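Local structure of methyltransferase FkbM (Methylobacillus flagellatus KT, 2PY6) at residues D21-D33 / G164-T176. The protein probably acts as a methyltransferase of the FkbM family, transferring methyl groups to a substrate that is not established. Sequence-based numbering, arbitrary orientation.
Sequences DSFLAAADALAVD and GADIVRNIPAFQT. With EDO (1,2-ethanediol), chain F.
A single knob-into-hole contact joins helix 21-32 to the kinked helix pair 164-169 and 171-176: F23 is the knob, seated among I167, I171, F174 and Q175. With CG anti to the backbone N (chi1 163°), its ring reaches in until CZ lies 3.3 Å from I171 CD1, the two side chains approaching from opposite directions and CD1 standing oblique to the ring. I167 CG2 and Q175 CG sit at the ring edge, near its plane. The ring also touches L194 and L198 of helix 184-199, and the ring of Y191 meets it. Cut back to an alanine, this position is likely to leave the hole between I167, I171, F174 and Q175 unfilled, with I171 CD1 losing its aromatic neighbour. The N-terminal helix thus packs nearly antiparallel (169°) to 171-176 but crosses 164-169 at -113°. A27 offers only a methyl, so the backbones come close there: its CB is 3.5 Å from I171 CD1, and its CA is 5.4 Å from V168 CA. One turn on, L30 CD2 rests 3.6 Å from G164 C and also touches V168 CG2. At the other end, L24 CD2 packs 3.5 Å from Q175 NE2, the two side chains meeting roughly at right angles.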
loop_
_atom_site.group_PDB
_atom_site.type_symbol
_atom_site.label_atom_id
_atom_site.label_comp_id
_atom_site.label_asym_id
_atom_site.label_seq_id
_atom_site.Cartn_x
_atom_site.Cartn_y
_atom_site.Cartn_z
ATOM N N ASP A 21 -36.261 -28.220 -2.098
ATOM C CA ASP A 21 -36.034 -29.645 -2.108
ATOM C C ASP A 21 -34.734 -30.033 -1.425
ATOM O O ASP A 21 -34.720 -30.954 -0.595
ATOM C CB ASP A 21 -36.078 -30.178 -3.532
ATOM C CG ASP A 21 -37.478 -30.126 -4.123
ATOM O OD1 ASP A 21 -38.457 -30.141 -3.353
ATOM O OD2 ASP A 21 -37.600 -30.117 -5.356
ATOM N N SER A 22 -33.650 -29.353 -1.776
ATOM C CA SER A 22 -32.360 -29.629 -1.168
ATOM C C SER A 22 -32.403 -29.385 0.364
ATOM O O SER A 22 -31.724 -30.084 1.148
ATOM C CB SER A 22 -31.238 -28.839 -1.883
ATOM O OG SER A 22 -31.428 -27.447 -1.773
ATOM N N PHE A 23 -33.204 -28.404 0.789
ATOM C CA PHE A 23 -33.369 -28.080 2.218
ATOM C C PHE A 23 -33.888 -29.282 3.024
ATOM O O PHE A 23 -33.317 -29.641 4.071
ATOM C CB PHE A 23 -34.291 -26.838 2.399
ATOM C CG PHE A 23 -34.863 -26.659 3.800
ATOM C CD1 PHE A 23 -34.053 -26.274 4.865
ATOM C CD2 PHE A 23 -36.227 -26.833 4.035
ATOM C CE1 PHE A 23 -34.575 -26.074 6.137
ATOM C CE2 PHE A 23 -36.762 -26.620 5.297
ATOM C CZ PHE A 23 -35.936 -26.232 6.355
ATOM N N LEU A 24 -34.952 -29.885 2.533
ATOM C CA LEU A 24 -35.580 -31.009 3.198
ATOM C C LEU A 24 -34.684 -32.226 3.183
ATOM O O LEU A 24 -34.556 -32.907 4.192
ATOM C CB LEU A 24 -36.928 -31.310 2.546
ATOM C CG LEU A 24 -37.988 -30.227 2.718
ATOM C CD1 LEU A 24 -39.303 -30.593 1.984
ATOM C CD2 LEU A 24 -38.261 -29.984 4.181
ATOM N N ALA A 25 -34.062 -32.495 2.044
ATOM C CA ALA A 25 -33.106 -33.605 1.910
ATOM C C ALA A 25 -31.897 -33.426 2.835
ATOM O O ALA A 25 -31.422 -34.384 3.432
ATOM C CB ALA A 25 -32.616 -33.713 0.459
ATOM N N ALA A 26 -31.377 -32.212 2.932
ATOM C CA ALA A 26 -30.233 -31.966 3.806
ATOM C C ALA A 26 -30.611 -32.146 5.285
ATOM O O ALA A 26 -29.858 -32.687 6.074
ATOM C CB ALA A 26 -29.675 -30.608 3.565
ATOM N N ALA A 27 -31.796 -31.691 5.652
ATOM C CA ALA A 27 -32.250 -31.791 7.014
ATOM C C ALA A 27 -32.472 -33.251 7.408
ATOM O O ALA A 27 -32.165 -33.657 8.533
ATOM C CB ALA A 27 -33.516 -30.986 7.182
ATOM N N ASP A 28 -32.989 -34.046 6.481
ATOM C CA ASP A 28 -33.173 -35.455 6.772
ATOM C C ASP A 28 -31.841 -36.173 6.895
ATOM O O ASP A 28 -31.684 -37.004 7.795
ATOM C CB ASP A 28 -34.072 -36.136 5.744
ATOM C CG ASP A 28 -35.558 -35.745 5.897
ATOM O OD1 ASP A 28 -35.930 -35.061 6.882
ATOM O OD2 ASP A 28 -36.360 -36.138 5.016
ATOM N N ALA A 29 -30.889 -35.826 6.020
ATOM C CA ALA A 29 -29.572 -36.453 5.996
ATOM C C ALA A 29 -28.838 -36.184 7.303
ATOM O O ALA A 29 -28.374 -37.120 7.947
ATOM C CB ALA A 29 -28.777 -35.955 4.804
ATOM N N LEU A 30 -28.786 -34.910 7.704
ATOM C CA LEU A 30 -28.154 -34.503 8.973
ATOM C C LEU A 30 -28.767 -35.124 10.235
ATOM O O LEU A 30 -28.043 -35.473 11.194
ATOM C CB LEU A 30 -28.182 -32.969 9.110
ATOM C CG LEU A 30 -27.472 -32.405 10.356
ATOM C CD1 LEU A 30 -25.982 -32.717 10.432
ATOM C CD2 LEU A 30 -27.669 -30.921 10.429
ATOM N N ALA A 31 -30.093 -35.248 10.247
ATOM C CA ALA A 31 -30.813 -35.797 11.396
ATOM C C ALA A 31 -30.322 -37.192 11.776
ATOM O O ALA A 31 -30.231 -37.514 12.954
ATOM C CB ALA A 31 -32.314 -35.819 11.121
ATOM N N VAL A 32 -30.003 -37.997 10.763
ATOM C CA VAL A 32 -29.502 -39.358 10.927
ATOM C C VAL A 32 -27.976 -39.530 10.757
ATOM O O VAL A 32 -27.473 -40.627 10.966
ATOM C CB VAL A 32 -30.237 -40.369 10.009
ATOM C CG1 VAL A 32 -31.756 -40.334 10.291
ATOM C CG2 VAL A 32 -29.919 -40.133 8.539
ATOM N N ASP A 33 -27.251 -38.469 10.410
ATOM C CA ASP A 33 -25.799 -38.541 10.285
ATOM C C ASP A 33 -25.173 -37.219 10.722
ATOM O O ASP A 33 -25.175 -36.256 9.944
ATOM C CB ASP A 33 -25.421 -38.829 8.827
ATOM C CG ASP A 33 -23.922 -39.016 8.611
ATOM O OD1 ASP A 33 -23.118 -39.001 9.573
ATOM O OD2 ASP A 33 -23.557 -39.208 7.433
ATOM N N GLY A 164 -26.689 -26.369 12.421
ATOM C CA GLY A 164 -27.379 -27.456 11.731
ATOM C C GLY A 164 -28.521 -28.098 12.488
ATOM O O GLY A 164 -29.650 -28.132 11.987
ATOM N N ALA A 165 -28.210 -28.615 13.672
ATOM C CA ALA A 165 -29.170 -29.313 14.548
ATOM C C ALA A 165 -30.385 -28.468 14.940
ATOM O O ALA A 165 -31.477 -28.984 15.025
ATOM C CB ALA A 165 -28.469 -29.776 15.790
ATOM N N ASP A 166 -30.154 -27.187 15.213
ATOM C CA ASP A 166 -31.220 -26.211 15.519
ATOM C C ASP A 166 -32.194 -26.112 14.370
ATOM O O ASP A 166 -33.409 -26.050 14.575
ATOM C CB ASP A 166 -30.638 -24.795 15.709
ATOM C CG ASP A 166 -29.989 -24.604 17.068
ATOM O OD1 ASP A 166 -29.944 -25.596 17.831
ATOM O OD2 ASP A 166 -29.534 -23.465 17.374
ATOM N N ILE A 167 -31.650 -26.072 13.158
ATOM C CA ILE A 167 -32.502 -25.992 11.953
ATOM C C ILE A 167 -33.328 -27.248 11.774
ATOM O O ILE A 167 -34.517 -27.157 11.449
ATOM C CB ILE A 167 -31.693 -25.672 10.669
ATOM C CG1 ILE A 167 -31.097 -24.262 10.802
ATOM C CG2 ILE A 167 -32.608 -25.714 9.457
ATOM C CD1 ILE A 167 -29.990 -23.997 9.881
ATOM N N VAL A 168 -32.714 -28.401 12.031
ATOM C CA VAL A 168 -33.385 -29.693 11.902
ATOM C C VAL A 168 -34.562 -29.816 12.879
ATOM O O VAL A 168 -35.519 -30.515 12.583
ATOM C CB VAL A 168 -32.374 -30.867 12.080
ATOM C CG1 VAL A 168 -33.068 -32.236 12.170
ATOM C CG2 VAL A 168 -31.323 -30.880 10.969
ATOM N N ARG A 169 -34.488 -29.144 14.031
ATOM C CA ARG A 169 -35.567 -29.156 15.041
ATOM C C ARG A 169 -36.746 -28.259 14.718
ATOM O O ARG A 169 -37.799 -28.405 15.338
ATOM C CB ARG A 169 -35.061 -28.735 16.437
ATOM C CG ARG A 169 -34.583 -29.889 17.319
ATOM C CD ARG A 169 -34.253 -29.441 18.799
ATOM N NE ARG A 169 -33.067 -28.599 18.868
ATOM C CZ ARG A 169 -31.811 -29.043 18.698
ATOM N NH1 ARG A 169 -31.556 -30.334 18.423
ATOM N NH2 ARG A 169 -30.796 -28.187 18.780
ATOM N N ASN A 170 -36.570 -27.346 13.757
ATOM C CA ASN A 170 -37.563 -26.355 13.415
ATOM C C ASN A 170 -37.993 -26.337 11.950
ATOM O O ASN A 170 -38.402 -25.285 11.433
ATOM C CB ASN A 170 -36.995 -25.005 13.812
ATOM C CG ASN A 170 -36.841 -24.858 15.316
ATOM O OD1 ASN A 170 -35.726 -24.813 15.831
ATOM N ND2 ASN A 170 -37.955 -24.800 16.020
ATOM N N ILE A 171 -37.962 -27.497 11.293
ATOM C CA ILE A 171 -38.328 -27.580 9.874
ATOM C C ILE A 171 -39.721 -26.991 9.541
ATOM O O ILE A 171 -39.797 -26.105 8.708
ATOM C CB ILE A 171 -38.140 -29.021 9.252
ATOM C CG1 ILE A 171 -36.671 -29.491 9.294
ATOM C CG2 ILE A 171 -38.678 -29.075 7.868
ATOM C CD1 ILE A 171 -35.596 -28.550 8.703
ATOM N N PRO A 172 -40.809 -27.487 10.147
ATOM C CA PRO A 172 -42.094 -26.874 9.771
ATOM C C PRO A 172 -42.196 -25.379 9.975
ATOM O O PRO A 172 -42.785 -24.689 9.123
ATOM C CB PRO A 172 -43.120 -27.642 10.635
ATOM C CG PRO A 172 -42.470 -28.991 10.842
ATOM C CD PRO A 172 -41.015 -28.626 11.077
ATOM N N ALA A 173 -41.623 -24.857 11.055
ATOM C CA ALA A 173 -41.658 -23.415 11.294
ATOM C C ALA A 173 -40.910 -22.648 10.176
ATOM O O ALA A 173 -41.337 -21.571 9.740
ATOM C CB ALA A 173 -41.065 -23.095 12.636
ATOM N N PHE A 174 -39.784 -23.191 9.718
ATOM C CA PHE A 174 -39.111 -22.583 8.566
ATOM C C PHE A 174 -39.928 -22.679 7.266
ATOM O O PHE A 174 -39.903 -21.760 6.461
ATOM C CB PHE A 174 -37.703 -23.133 8.371
ATOM C CG PHE A 174 -36.701 -22.602 9.362
ATOM C CD1 PHE A 174 -36.414 -21.256 9.396
ATOM C CD2 PHE A 174 -35.999 -23.456 10.190
ATOM C CE1 PHE A 174 -35.489 -20.764 10.284
ATOM C CE2 PHE A 174 -35.085 -22.975 11.067
ATOM C CZ PHE A 174 -34.836 -21.617 11.120
ATOM N N GLN A 175 -40.634 -23.785 7.049
ATOM C CA GLN A 175 -41.502 -23.914 5.879
ATOM C C GLN A 175 -42.644 -22.899 5.943
ATOM O O GLN A 175 -43.053 -22.344 4.918
ATOM C CB GLN A 175 -42.055 -25.335 5.779
ATOM C CG GLN A 175 -40.975 -26.365 5.559
ATOM C CD GLN A 175 -41.536 -27.751 5.379
ATOM O OE1 GLN A 175 -42.147 -28.325 6.296
ATOM N NE2 GLN A 175 -41.322 -28.315 4.195
ATOM N N THR A 176 -43.160 -22.682 7.154
ATOM C CA THR A 176 -44.183 -21.667 7.406
ATOM C C THR A 176 -43.638 -20.251 7.134
ATOM O O THR A 176 -44.329 -19.451 6.530
ATOM C CB THR A 176 -44.795 -21.784 8.826
ATOM O OG1 THR A 176 -45.435 -23.051 8.956
ATOM C CG2 THR A 176 -45.813 -20.703 9.074
HETATM C C1 EDO F . -32.232 -35.106 17.468
HETATM O O1 EDO F . -31.365 -36.059 18.078
HETATM C C2 EDO F . -32.993 -34.149 18.391
HETATM O O2 EDO F . -32.449 -32.844 18.242
#